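Local coordinates for 33-36 kDa outer membrane protein (Acinetobacter baumannii, PDB 6GIE), which forms a porin-family beta-barrel in the outer membrane and probably serves as a channel for small solutes, at residues Q24-G29 against N291-F296; T46-Y51 against N74-Y79; A67-A72 against L146-V151; Y97-E102 against A116-T121. One frame throughout, in Å; residues are numbered along the deposited sequence.

Contact 1. Residues Q24-G29 against N291-F296; sequences QFEVQG and NAKFRF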
loop_
_atom_site.group_PDB
_atom_site.type_symbol
_atom_site.label_atom_id
_atom_site.label_comp_id
_atom_site.label_asym_id
_atom_site.label_seq_id
_atom_site.Cartn_x
_atom_site.Cartn_y
_atom_site.Cartn_z
ATOM N N GLN A 24 7.731 -2.622 -16.312
ATOM C CA GLN A 24 8.606 -1.762 -15.503
ATOM C C GLN A 24 7.968 -0.443 -14.961
ATOM O O GLN A 24 8.559 0.300 -14.124
ATOM C CB GLN A 24 9.865 -1.479 -16.299
ATOM C CG GLN A 24 11.032 -2.388 -15.985
ATOM C CD GLN A 24 12.339 -1.881 -16.565
ATOM O OE1 GLN A 24 12.485 -1.770 -17.781
ATOM N NE2 GLN A 24 13.279 -1.520 -15.685
ATOM N N PHE A 25 6.763 -0.145 -15.399
ATOM C CA PHE A 25 6.050 1.040 -14.917
ATOM C C PHE A 25 4.635 0.755 -14.581
ATOM O O PHE A 25 3.999 -0.113 -15.164
ATOM C CB PHE A 25 5.998 2.125 -15.966
ATOM C CG PHE A 25 7.320 2.469 -16.548
ATOM C CD1 PHE A 25 7.849 1.718 -17.604
ATOM C CD2 PHE A 25 8.020 3.568 -16.088
ATOM C CE1 PHE A 25 9.055 2.059 -18.188
ATOM C CE2 PHE A 25 9.245 3.928 -16.680
ATOM C CZ PHE A 25 9.757 3.167 -17.727
ATOM N N GLU A 26 4.136 1.490 -13.604
ATOM C CA GLU A 26 2.755 1.336 -13.205
ATOM C C GLU A 26 2.248 2.722 -12.912
ATOM O O GLU A 26 2.924 3.491 -12.222
ATOM C CB GLU A 26 2.627 0.460 -11.963
ATOM C CG GLU A 26 1.230 0.487 -11.363
ATOM C CD GLU A 26 1.064 -0.455 -10.164
ATOM O OE1 GLU A 26 1.148 -1.713 -10.382
ATOM O OE2 GLU A 26 0.764 0.101 -9.046
ATOM N N VAL A 27 1.110 3.075 -13.478
ATOM C CA VAL A 27 0.478 4.314 -13.076
ATOM C C VAL A 27 -0.850 3.997 -12.492
ATOM O O VAL A 27 -1.516 3.048 -12.913
ATOM C CB VAL A 27 0.384 5.387 -14.204
ATOM C CG1 VAL A 27 1.773 5.820 -14.568
ATOM C CG2 VAL A 27 -0.308 4.849 -15.412
ATOM N N GLN A 28 -1.228 4.805 -11.516
ATOM C CA GLN A 28 -2.414 4.540 -10.780
ATOM C C GLN A 28 -3.099 5.825 -10.455
ATOM O O GLN A 28 -2.433 6.815 -10.111
ATOM C CB GLN A 28 -2.109 3.773 -9.482
ATOM C CG GLN A 28 -3.349 3.093 -8.923
ATOM C CD GLN A 28 -3.197 2.675 -7.482
ATOM O OE1 GLN A 28 -2.090 2.362 -7.022
ATOM N NE2 GLN A 28 -4.313 2.689 -6.747
ATOM N N GLY A 29 -4.425 5.799 -10.599
ATOM C CA GLY A 29 -5.322 6.899 -10.251
ATOM C C GLY A 29 -6.447 6.470 -9.313
ATOM O O GLY A 29 -6.838 5.303 -9.283
ATOM N N ASN A 291 -10.685 3.264 -8.110
ATOM C CA ASN A 291 -9.354 3.377 -8.540
ATOM C C ASN A 291 -9.058 2.541 -9.807
ATOM O O ASN A 291 -9.833 1.661 -10.227
ATOM C CB ASN A 291 -8.413 3.051 -7.370
ATOM C CG ASN A 291 -8.579 1.659 -6.889
ATOM O OD1 ASN A 291 -8.208 0.712 -7.590
ATOM N ND2 ASN A 291 -9.202 1.497 -5.713
ATOM N N ALA A 292 -7.920 2.853 -10.424
ATOM C CA ALA A 292 -7.537 2.196 -11.641
ATOM C C ALA A 292 -6.047 2.185 -11.787
ATOM O O ALA A 292 -5.370 3.122 -11.304
ATOM C CB ALA A 292 -8.131 2.947 -12.831
ATOM N N LYS A 293 -5.534 1.188 -12.509
ATOM C CA LYS A 293 -4.108 1.133 -12.705
ATOM C C LYS A 293 -3.681 0.489 -14.025
ATOM O O LYS A 293 -4.346 -0.433 -14.534
ATOM C CB LYS A 293 -3.464 0.454 -11.486
ATOM C CG LYS A 293 -3.185 -1.007 -11.633
ATOM C CD LYS A 293 -2.616 -1.668 -10.357
ATOM C CE LYS A 293 -2.957 -0.943 -9.041
ATOM N NZ LYS A 293 -2.816 -1.883 -7.888
ATOM N N PHE A 294 -2.571 1.010 -14.570
ATOM C CA PHE A 294 -2.079 0.613 -15.855
ATOM C C PHE A 294 -0.622 0.238 -15.677
ATOM O O PHE A 294 0.182 0.992 -15.082
ATOM C CB PHE A 294 -2.199 1.766 -16.918
ATOM C CG PHE A 294 -3.562 2.360 -16.983
ATOM C CD1 PHE A 294 -4.010 3.241 -15.963
ATOM C CD2 PHE A 294 -4.460 1.983 -18.009
ATOM C CE1 PHE A 294 -5.309 3.746 -15.992
ATOM C CE2 PHE A 294 -5.757 2.484 -18.020
ATOM C CZ PHE A 294 -6.183 3.352 -17.007
ATOM N N ARG A 295 -0.286 -0.863 -16.315
ATOM C CA ARG A 295 1.020 -1.333 -16.279
ATOM C C ARG A 295 1.595 -1.401 -17.656
ATOM O O ARG A 295 0.919 -1.799 -18.607
ATOM C CB ARG A 295 1.081 -2.706 -15.569
ATOM C CG ARG A 295 0.725 -2.674 -14.100
ATOM C CD ARG A 295 0.782 -4.093 -13.504
ATOM N NE ARG A 295 0.589 -4.055 -12.055
ATOM C CZ ARG A 295 0.512 -5.119 -11.261
ATOM N NH1 ARG A 295 0.608 -6.366 -11.717
ATOM N NH2 ARG A 295 0.366 -4.919 -9.957
ATOM N N PHE A 296 2.891 -1.080 -17.726
ATOM C CA PHE A 296 3.638 -1.159 -18.962
ATOM C C PHE A 296 5.164 -1.252 -18.699
ATOM O O PHE A 296 5.922 -1.000 -19.621
ATOM C CB PHE A 296 3.281 0.024 -19.923
ATOM C CG PHE A 296 3.511 1.411 -19.348
ATOM C CD1 PHE A 296 2.598 1.988 -18.478
ATOM C CD2 PHE A 296 4.630 2.159 -19.714
ATOM C CE1 PHE A 296 2.818 3.272 -17.947
ATOM C CE2 PHE A 296 4.861 3.439 -19.188
ATOM C CZ PHE A 296 3.947 4.006 -18.318
HETATM O O HOH W 1 0.091 -2.928 -7.836
#

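Contact 2. Residues T46-Y51 against N74-Y79; sequences TAQGTY and NVSVAY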
loop_
_atom_site.group_PDB
_atom_site.type_symbol
_atom_site.label_atom_id
_atom_site.label_comp_id
_atom_site.label_asym_id
_atom_site.label_seq_id
_atom_site.Cartn_x
_atom_site.Cartn_y
_atom_site.Cartn_z
ATOM N N THR A 46 -5.804 11.055 -6.145
ATOM C CA THR A 46 -4.415 10.613 -6.064
ATOM C C THR A 46 -4.027 9.998 -7.396
ATOM O O THR A 46 -4.766 9.184 -7.951
ATOM C CB THR A 46 -4.198 9.588 -4.987
ATOM O OG1 THR A 46 -4.690 10.114 -3.777
ATOM C CG2 THR A 46 -2.684 9.266 -4.797
ATOM N N ALA A 47 -2.903 10.478 -7.923
ATOM C CA ALA A 47 -2.209 9.930 -9.067
ATOM C C ALA A 47 -0.787 9.575 -8.552
ATOM O O ALA A 47 -0.206 10.321 -7.760
ATOM C CB ALA A 47 -2.146 10.967 -10.170
ATOM N N GLN A 48 -0.263 8.431 -8.972
ATOM C CA GLN A 48 1.079 8.040 -8.649
ATOM C C GLN A 48 1.687 7.250 -9.748
ATOM O O GLN A 48 1.005 6.550 -10.517
ATOM C CB GLN A 48 1.246 7.297 -7.271
ATOM C CG GLN A 48 0.463 6.077 -7.065
ATOM C CD GLN A 48 0.616 5.406 -5.656
ATOM O OE1 GLN A 48 1.690 5.344 -5.053
ATOM N NE2 GLN A 48 -0.466 4.822 -5.205
ATOM N N GLY A 49 3.003 7.395 -9.821
ATOM C CA GLY A 49 3.781 6.726 -10.851
ATOM C C GLY A 49 4.872 5.914 -10.212
ATOM O O GLY A 49 5.520 6.394 -9.325
ATOM N N THR A 50 5.076 4.696 -10.678
ATOM C CA THR A 50 6.173 3.898 -10.204
ATOM C C THR A 50 7.131 3.359 -11.303
ATOM O O THR A 50 6.723 2.829 -12.326
ATOM C CB THR A 50 5.617 2.751 -9.300
ATOM O OG1 THR A 50 4.773 3.351 -8.330
ATOM C CG2 THR A 50 6.763 2.074 -8.550
ATOM N N TYR A 51 8.408 3.496 -11.049
ATOM C CA TYR A 51 9.427 2.906 -11.913
ATOM C C TYR A 51 10.195 1.793 -11.175
ATOM O O TYR A 51 10.875 2.037 -10.213
ATOM C CB TYR A 51 10.400 3.983 -12.357
ATOM C CG TYR A 51 11.568 3.409 -13.138
ATOM C CD1 TYR A 51 11.356 2.803 -14.347
ATOM C CD2 TYR A 51 12.876 3.473 -12.660
ATOM C CE1 TYR A 51 12.394 2.258 -15.071
ATOM C CE2 TYR A 51 13.923 2.934 -13.401
ATOM C CZ TYR A 51 13.654 2.314 -14.602
ATOM O OH TYR A 51 14.634 1.765 -15.398
ATOM N N ASN A 74 12.432 0.078 -6.557
ATOM C CA ASN A 74 11.797 1.105 -7.280
ATOM C C ASN A 74 11.794 2.501 -6.613
ATOM O O ASN A 74 12.070 2.695 -5.397
ATOM C CB ASN A 74 10.310 0.702 -7.480
ATOM C CG ASN A 74 9.527 0.732 -6.200
ATOM O OD1 ASN A 74 9.017 1.782 -5.833
ATOM N ND2 ASN A 74 9.400 -0.433 -5.504
ATOM N N VAL A 75 11.384 3.467 -7.425
ATOM C CA VAL A 75 11.066 4.751 -6.928
ATOM C C VAL A 75 9.722 5.105 -7.490
ATOM O O VAL A 75 9.361 4.687 -8.615
ATOM C CB VAL A 75 12.072 5.811 -7.412
ATOM C CG1 VAL A 75 12.121 5.900 -8.938
ATOM C CG2 VAL A 75 11.717 7.199 -6.879
ATOM N N SER A 76 9.053 5.970 -6.736
ATOM C CA SER A 76 7.702 6.293 -6.918
ATOM C C SER A 76 7.496 7.764 -6.675
ATOM O O SER A 76 8.166 8.337 -5.838
ATOM C CB SER A 76 6.874 5.457 -5.936
ATOM O OG SER A 76 5.624 5.346 -6.507
ATOM N N VAL A 77 6.576 8.389 -7.438
ATOM C CA VAL A 77 6.182 9.723 -7.146
ATOM C C VAL A 77 4.663 9.779 -7.048
ATOM O O VAL A 77 3.970 8.990 -7.669
ATOM C CB VAL A 77 6.703 10.669 -8.218
ATOM C CG1 VAL A 77 8.273 10.766 -8.136
ATOM C CG2 VAL A 77 6.170 10.284 -9.609
ATOM N N ALA A 78 4.129 10.712 -6.271
ATOM C CA ALA A 78 2.697 10.811 -6.132
ATOM C C ALA A 78 2.283 12.250 -5.945
ATOM O O ALA A 78 3.064 13.072 -5.506
ATOM C CB ALA A 78 2.177 9.905 -4.945
ATOM N N TYR A 79 1.030 12.508 -6.280
ATOM C CA TYR A 79 0.334 13.748 -6.006
ATOM C C TYR A 79 -1.071 13.458 -5.407
ATOM O O TYR A 79 -1.767 12.530 -5.846
ATOM C CB TYR A 79 0.201 14.550 -7.315
ATOM C CG TYR A 79 -0.713 15.734 -7.237
ATOM C CD1 TYR A 79 -0.464 16.773 -6.339
ATOM C CD2 TYR A 79 -1.827 15.839 -8.085
ATOM C CE1 TYR A 79 -1.289 17.888 -6.294
ATOM C CE2 TYR A 79 -2.663 16.936 -8.029
ATOM C CZ TYR A 79 -2.386 17.961 -7.134
ATOM O OH TYR A 79 -3.203 19.067 -7.078
#

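Contact 3. Residues A67-A72 against L146-V151; sequences AFLNQA and LPNFLV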
loop_
_atom_site.group_PDB
_atom_site.type_symbol
_atom_site.label_atom_id
_atom_site.label_comp_id
_atom_site.label_asym_id
_atom_site.label_seq_id
_atom_site.Cartn_x
_atom_site.Cartn_y
_atom_site.Cartn_z
ATOM N N ALA A 67 5.012 -6.926 -7.576
ATOM C CA ALA A 67 6.270 -6.150 -7.262
ATOM C C ALA A 67 6.903 -6.723 -5.983
ATOM O O ALA A 67 8.140 -7.038 -5.908
ATOM C CB ALA A 67 6.033 -4.646 -7.106
ATOM N N PHE A 68 6.068 -6.823 -4.964
ATOM C CA PHE A 68 6.485 -7.518 -3.727
ATOM C C PHE A 68 7.022 -8.956 -3.935
ATOM O O PHE A 68 8.140 -9.328 -3.467
ATOM C CB PHE A 68 5.368 -7.547 -2.717
ATOM C CG PHE A 68 5.782 -8.159 -1.419
ATOM C CD1 PHE A 68 6.562 -7.443 -0.520
ATOM C CD2 PHE A 68 5.400 -9.422 -1.099
ATOM C CE1 PHE A 68 6.968 -8.043 0.694
ATOM C CE2 PHE A 68 5.772 -10.031 0.126
ATOM C CZ PHE A 68 6.564 -9.344 1.007
ATOM N N LEU A 69 6.308 -9.742 -4.694
ATOM C CA LEU A 69 6.775 -11.092 -4.938
ATOM C C LEU A 69 8.060 -11.152 -5.755
ATOM O O LEU A 69 8.802 -12.103 -5.644
ATOM C CB LEU A 69 5.702 -11.955 -5.585
ATOM C CG LEU A 69 4.421 -12.218 -4.738
ATOM C CD1 LEU A 69 3.329 -12.850 -5.550
ATOM C CD2 LEU A 69 4.766 -13.122 -3.570
ATOM N N ASN A 70 8.375 -10.205 -6.622
ATOM C CA ASN A 70 9.703 -10.326 -7.076
ATOM C C ASN A 70 10.730 -9.354 -6.441
ATOM O O ASN A 70 11.803 -9.202 -6.931
ATOM C CB ASN A 70 9.919 -10.777 -8.557
ATOM C CG ASN A 70 8.910 -10.295 -9.586
ATOM O OD1 ASN A 70 9.385 -9.912 -10.604
ATOM N ND2 ASN A 70 7.566 -10.571 -9.455
ATOM N N GLN A 71 10.378 -8.796 -5.278
ATOM C CA GLN A 71 11.279 -7.955 -4.498
ATOM C C GLN A 71 11.813 -6.893 -5.413
ATOM O O GLN A 71 13.006 -6.698 -5.530
ATOM C CB GLN A 71 12.400 -8.814 -3.871
ATOM C CG GLN A 71 11.748 -9.794 -2.888
ATOM C CD GLN A 71 12.662 -10.919 -2.450
ATOM O OE1 GLN A 71 13.659 -10.681 -1.797
ATOM N NE2 GLN A 71 12.301 -12.158 -2.790
ATOM N N ALA A 72 10.895 -6.190 -6.064
ATOM C CA ALA A 72 11.275 -5.220 -7.084
ATOM C C ALA A 72 11.537 -3.863 -6.439
ATOM O O ALA A 72 10.614 -3.130 -6.025
ATOM C CB ALA A 72 10.173 -5.116 -8.092
ATOM N N LEU A 146 11.272 -14.873 6.100
ATOM C CA LEU A 146 11.008 -16.108 5.394
ATOM C C LEU A 146 10.691 -15.591 4.027
ATOM O O LEU A 146 10.441 -14.426 3.864
ATOM C CB LEU A 146 9.810 -16.901 5.988
ATOM C CG LEU A 146 9.922 -17.676 7.318
ATOM C CD1 LEU A 146 8.602 -18.380 7.643
ATOM C CD2 LEU A 146 10.991 -18.732 7.266
ATOM N N PRO A 147 10.776 -16.434 3.014
ATOM C CA PRO A 147 10.411 -15.914 1.714
ATOM C C PRO A 147 8.978 -15.327 1.707
ATOM O O PRO A 147 8.088 -15.884 2.321
ATOM C CB PRO A 147 10.519 -17.149 0.810
ATOM C CG PRO A 147 11.580 -17.986 1.441
ATOM C CD PRO A 147 11.433 -17.769 2.939
ATOM N N ASN A 148 8.804 -14.196 1.021
ATOM C CA ASN A 148 7.564 -13.395 0.980
ATOM C C ASN A 148 7.033 -12.850 2.304
ATOM O O ASN A 148 5.857 -12.428 2.402
ATOM C CB ASN A 148 6.498 -14.165 0.239
ATOM C CG ASN A 148 7.017 -14.743 -1.083
ATOM O OD1 ASN A 148 7.719 -14.057 -1.851
ATOM N ND2 ASN A 148 6.665 -15.993 -1.364
ATOM N N PHE A 149 7.879 -12.886 3.349
ATOM C CA PHE A 149 7.484 -12.307 4.605
ATOM C C PHE A 149 8.457 -11.222 4.992
ATOM O O PHE A 149 9.619 -11.506 5.368
ATOM C CB PHE A 149 7.312 -13.358 5.727
ATOM C CG PHE A 149 6.928 -12.735 7.045
ATOM C CD1 PHE A 149 5.811 -11.905 7.152
ATOM C CD2 PHE A 149 7.663 -12.970 8.193
ATOM C CE1 PHE A 149 5.433 -11.317 8.380
ATOM C CE2 PHE A 149 7.289 -12.406 9.428
ATOM C CZ PHE A 149 6.190 -11.572 9.534
ATOM N N LEU A 150 7.948 -9.994 4.955
ATOM C CA LEU A 150 8.727 -8.855 5.274
ATOM C C LEU A 150 8.372 -8.312 6.655
ATOM O O LEU A 150 7.191 -8.023 6.966
ATOM C CB LEU A 150 8.501 -7.756 4.197
ATOM C CG LEU A 150 9.094 -6.352 4.396
ATOM C CD1 LEU A 150 10.613 -6.340 4.491
ATOM C CD2 LEU A 150 8.678 -5.455 3.195
ATOM N N VAL A 151 9.405 -8.108 7.459
ATOM C CA VAL A 151 9.284 -7.293 8.642
ATOM C C VAL A 151 10.200 -6.045 8.544
ATOM O O VAL A 151 11.380 -6.175 8.260
ATOM C CB VAL A 151 9.719 -8.097 9.859
ATOM C CG1 VAL A 151 9.482 -7.290 11.118
ATOM C CG2 VAL A 151 8.977 -9.381 9.858
#

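Contact 4. Residues Y97-E102 against A116-T121; sequences YGVKGE and ASYNHT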
loop_
_atom_site.group_PDB
_atom_site.type_symbol
_atom_site.label_atom_id
_atom_site.label_comp_id
_atom_site.label_asym_id
_atom_site.label_seq_id
_atom_site.Cartn_x
_atom_site.Cartn_y
_atom_site.Cartn_z
ATOM N N TYR A 97 2.601 16.423 -2.535
ATOM C CA TYR A 97 3.540 15.840 -3.494
ATOM C C TYR A 97 4.450 14.958 -2.685
ATOM O O TYR A 97 4.846 15.309 -1.607
ATOM C CB TYR A 97 4.381 16.911 -4.180
ATOM C CG TYR A 97 3.547 17.948 -4.873
ATOM C CD1 TYR A 97 3.058 19.071 -4.174
ATOM C CD2 TYR A 97 3.218 17.824 -6.229
ATOM C CE1 TYR A 97 2.268 20.020 -4.813
ATOM C CE2 TYR A 97 2.410 18.766 -6.867
ATOM C CZ TYR A 97 1.942 19.857 -6.159
ATOM O OH TYR A 97 1.143 20.813 -6.786
ATOM N N GLY A 98 4.746 13.795 -3.200
ATOM C CA GLY A 98 5.543 12.854 -2.480
ATOM C C GLY A 98 6.410 12.012 -3.407
ATOM O O GLY A 98 6.085 11.797 -4.601
ATOM N N VAL A 99 7.495 11.522 -2.830
ATOM C CA VAL A 99 8.366 10.650 -3.506
ATOM C C VAL A 99 8.740 9.604 -2.485
ATOM O O VAL A 99 8.837 9.895 -1.283
ATOM C CB VAL A 99 9.605 11.429 -4.025
ATOM C CG1 VAL A 99 10.317 12.159 -2.888
ATOM C CG2 VAL A 99 10.561 10.529 -4.807
ATOM N N LYS A 100 8.971 8.392 -3.003
ATOM C CA LYS A 100 9.214 7.188 -2.240
ATOM C C LYS A 100 10.243 6.319 -3.029
ATOM O O LYS A 100 10.235 6.286 -4.271
ATOM C CB LYS A 100 7.881 6.383 -2.049
ATOM C CG LYS A 100 8.070 5.138 -1.174
ATOM C CD LYS A 100 6.819 4.602 -0.429
ATOM C CE LYS A 100 7.225 3.472 0.526
ATOM N NZ LYS A 100 6.336 3.178 1.708
ATOM N N GLY A 101 11.109 5.603 -2.301
ATOM C CA GLY A 101 11.925 4.540 -2.875
ATOM C C GLY A 101 11.891 3.330 -1.933
ATOM O O GLY A 101 11.717 3.498 -0.745
ATOM N N GLU A 102 12.043 2.133 -2.503
ATOM C CA GLU A 102 12.211 0.903 -1.810
ATOM C C GLU A 102 13.382 0.162 -2.411
ATOM O O GLU A 102 13.509 0.083 -3.656
ATOM C CB GLU A 102 10.998 0.012 -2.092
ATOM C CG GLU A 102 9.702 0.596 -1.633
ATOM C CD GLU A 102 8.617 -0.497 -1.568
ATOM O OE1 GLU A 102 8.479 -1.237 -0.504
ATOM O OE2 GLU A 102 7.934 -0.626 -2.627
ATOM N N ALA A 116 12.437 4.745 1.976
ATOM C CA ALA A 116 12.529 6.171 2.243
ATOM C C ALA A 116 11.387 6.884 1.476
ATOM O O ALA A 116 11.071 6.516 0.318
ATOM C CB ALA A 116 13.887 6.705 1.777
ATOM N N SER A 117 10.756 7.853 2.148
ATOM C CA SER A 117 9.767 8.681 1.532
ATOM C C SER A 117 9.699 10.043 2.148
ATOM O O SER A 117 10.156 10.281 3.314
ATOM C CB SER A 117 8.391 8.005 1.594
ATOM O OG SER A 117 8.238 7.472 2.852
ATOM N N TYR A 118 9.165 10.944 1.309
ATOM C CA TYR A 118 9.060 12.357 1.601
ATOM C C TYR A 118 7.786 12.891 0.953
ATOM O O TYR A 118 7.499 12.527 -0.178
ATOM C CB TYR A 118 10.212 13.107 1.022
ATOM C CG TYR A 118 10.049 14.609 1.177
ATOM C CD1 TYR A 118 10.148 15.200 2.429
ATOM C CD2 TYR A 118 9.808 15.441 0.072
ATOM C CE1 TYR A 118 10.024 16.565 2.607
ATOM C CE2 TYR A 118 9.649 16.807 0.234
ATOM C CZ TYR A 118 9.766 17.361 1.505
ATOM O OH TYR A 118 9.644 18.722 1.711
ATOM N N ASN A 119 7.066 13.752 1.689
ATOM C CA ASN A 119 5.811 14.353 1.258
ATOM C C ASN A 119 5.822 15.759 1.679
ATOM O O ASN A 119 6.217 16.089 2.802
ATOM C CB ASN A 119 4.576 13.740 1.955
ATOM C CG ASN A 119 4.383 12.303 1.616
ATOM O OD1 ASN A 119 3.614 11.984 0.740
ATOM N ND2 ASN A 119 5.108 11.424 2.293
ATOM N N HIS A 120 5.312 16.584 0.801
ATOM C CA HIS A 120 5.292 17.997 1.016
ATOM C C HIS A 120 3.866 18.407 0.700
ATOM O O HIS A 120 3.344 17.948 -0.284
ATOM C CB HIS A 120 6.282 18.649 0.042
ATOM C CG HIS A 120 6.124 20.113 -0.070
ATOM N ND1 HIS A 120 6.588 20.980 0.893
ATOM C CD2 HIS A 120 5.535 20.875 -1.016
ATOM C CE1 HIS A 120 6.314 22.225 0.539
ATOM N NE2 HIS A 120 5.667 22.190 -0.615
ATOM N N THR A 121 3.270 19.248 1.540
ATOM C CA THR A 121 1.857 19.582 1.510
ATOM C C THR A 121 1.689 21.083 1.587
ATOM O O THR A 121 2.366 21.732 2.384
ATOM C CB THR A 121 1.116 18.948 2.705
ATOM O OG1 THR A 121 1.128 17.514 2.569
ATOM C CG2 THR A 121 -0.359 19.440 2.789
#

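Contact 1. Residues Q24-G29 against N291-F296
Phe-25 to Gly-29 pair antiparallel with Ala-292 to Phe-296. The pairing joins strand 22-35, the first of the barrel, to 285-295, the last. This is the seam that closes a porin-type beta-barrel. Backbone hydrogen bonds hold it. Val-27 and Phe-294 form a hydrogen-bonded pair, and so do Gly-29 and Ala-292. At the C-terminus, Phe-296 N gives a nearly straight bond to Phe-25 O at 3.0 Å.

The apolar contacts involve Phe-25, Val-27, Phe-294 and Phe-296. Val-27 CG2 touches Phe-294 CB at 3.9 Å. With chi1 at 58°, the Phe-296 ring is folded back over its own backbone and brought against Phe-25. Phe-25 CB stands over one face of the Phe-296 ring, 3.7 Å from its centroid. The planes are only 13° apart, but the rings are so far offset that they hardly overlap.

The charged contacts share a face with Gln-28. Glu-26 and Arg-295 lie side by side in a salt bridge, with carboxylate and guanidinium nearly coplanar. Glu-26 OE1 accepts Arg-295 NE at 2.9 Å and, weakly, NH2. Arg-295 NH1 also binds Leu-63 O, and Lys-293 NZ binds Gln-259 OE1. One water donates to Glu-26 OE1 and accepts from both Lys-293 NZ and Arg-295 NH2.

Contact 2. Residues T46-Y51 against N74-Y79
Ala-47 to Tyr-51 pair with Val-75 to Tyr-79 as antiparallel strands. The axes of the two segments come within 4.6 Å, and their directions differ by 167°. Three hydrogen-bonded pairs, Ala-47 with Tyr-79, Gly-49 with Val-77 and Tyr-51 with Val-75, each contribute two N-H to O bonds. The non-hydrogen-bonded pairs Gln-48 with Ala-78 and Thr-50 with Ser-76 lie between them.

These two pairs put their side chains on the same face. Thr-50 OG1 and Ser-76 OG share a hydrogen bond of 2.8 Å across the strands. Ser-76 OG is swung anti to its own backbone N (chi1 -154°), which directs it across to Thr-50 OG1. The methyl of Thr-50 points elsewhere: CG2 is 3.5 Å from Asn-74 OD1, and the two side chains cross at a slant. The side-chain nitrogen ND2 of Asn-74 is hydrogen-bonded to Ala-72 O and Glu-102 OE2. Further along, Gln-48 CB rests on Ala-78 CB at 3.6 Å.

The other face carries Ala-47, Val-75, Val-77 and the two tyrosines. Tyr-51 CB lies 4.3 Å from Val-75 CG1. Both tyrosine rings lean away from the facing segment. Tyr-51 meets the Phe-25 ring and Tyr-79 meets the Tyr-97 ring, each on a neighbouring strand. One face of mainly polar side chains and one of apolar and aromatic groups is characteristic of the wall of an outer-membrane beta-barrel, whose outer side meets lipid.

Contact 3. Residues A67-A72 against L146-V151
Phe-68 and Leu-69, in the short helix 66-69, pack against the tight turn that links strands 135-146 and 149-157. The helix ends in a Schellman motif. Ala-72 N binds Ala-67 O, Gln-71 N binds Phe-68 O, and Gln-71 has positive phi. The facing turn is type II, from Leu-146 to Phe-149, closed by a bond from Phe-149 N to Leu-146 O.

No hydrogen bond crosses this contact. Phe-68 enters with its rim. Its CG is anti to the backbone N (chi1 -176°), which carries the ring out to the turn. Asn-148 O lies in the ring plane at the edge, 3.3 Å from Phe-68 CE2. Leu-150 CB also lies at the edge, 3.8 Å from Phe-68 CE1. The electropositive ring rim probably suits the carbonyl oxygen. Phe-68 also makes a cation-pi contact with Lys-196 of strand 190-200, the neighbour of 149-157.

Leu-69 meets the side chain of Asn-148 at about a right angle. Its CD2 methyl is 3.5 Å from Asn-148 OD1 and 3.7 Å from Asn-148 CG. The touch is one of van der Waals packing.

Buried Leu-150 directs its CB toward the helix, and Phe-149 directs its own away. This is consistent with a helical segment lying on the inner side of a barrel wall, close to a short hairpin turn of the kind that porins place at the periplasmic end.

Contact 4. Residues Y97-E102 against A116-T121
Val-99 and Tyr-118 face each other as a hydrogen-bonded pair, and their side chains slant across one another. A chi1 of 56° tucks Val-99 CG1 in over the backbone, on the side of Tyr-118. That methyl is 4.0 Å from Tyr-118 CB and lies at the edge of the tyrosine ring, near its plane. Tyr-118 has CG anti to its N (chi1 174°), which runs the ring along its own strand toward His-120, and the valine meets it at its base.

On the same face, Tyr-97 is paired with His-120. The two rings approach at their rims. Tyr-97 CD1 lies near the imidazole plane, 4.4 Å from His-120 CD2. The other side of the imidazole is held outside the pair, where His-120 ND1 bonds to Asp-135 OD1.

The two segments are the arms of a beta hairpin, strands 94-105 and 112-121, in the wall of the porin barrel. They run almost exactly antiparallel, at 176°, and six backbone hydrogen bonds link them. Val-99 also touches Val-75 and Val-77 on the neighbouring strand 74-83.

The opposite face holds Lys-100, Ser-117 and Asn-119. The extended lysine touches with the base of its chain: Lys-100 CG is 4.0 Å from Ser-117 CB and 3.6 Å from Ala-116 O. Asn-119 stands across from Gly-98, and their CA atoms are 4.0 Å apart. Asn-119 OD1 leans over the glycine, 3.9 Å from Gly-98 CA. From the backbone side, Tyr-118 O receives a CA-H...O contact from Gly-98 CA at 3.0 Å.

Overall arrangement
Contacts 1, 2 and 4 are surface contacts between neighbouring barrel strands. Contact 3 is partly buried and joins a helix to a turn. Contacts 1 and 2 adjoin through strands 22-35 and 43-52, and their centres are about 9 Å apart. Contacts 2 and 4 adjoin in the same way through strands 74-83 and 94-105. Contact 3 stands apart, its centre about 20 Å from those of contacts 1 and 2. Its segment 67-72 leads almost at once into strand 74-83. The salt bridge of contact 1 and the hydroxyl pair of contact 2 lie on the polar face of the strands. The aromatic and valine contacts of 1, 2 and 4 lie on the other. Contact 3 has no hydrogen bond across it and rests on a ring edge and a methyl group.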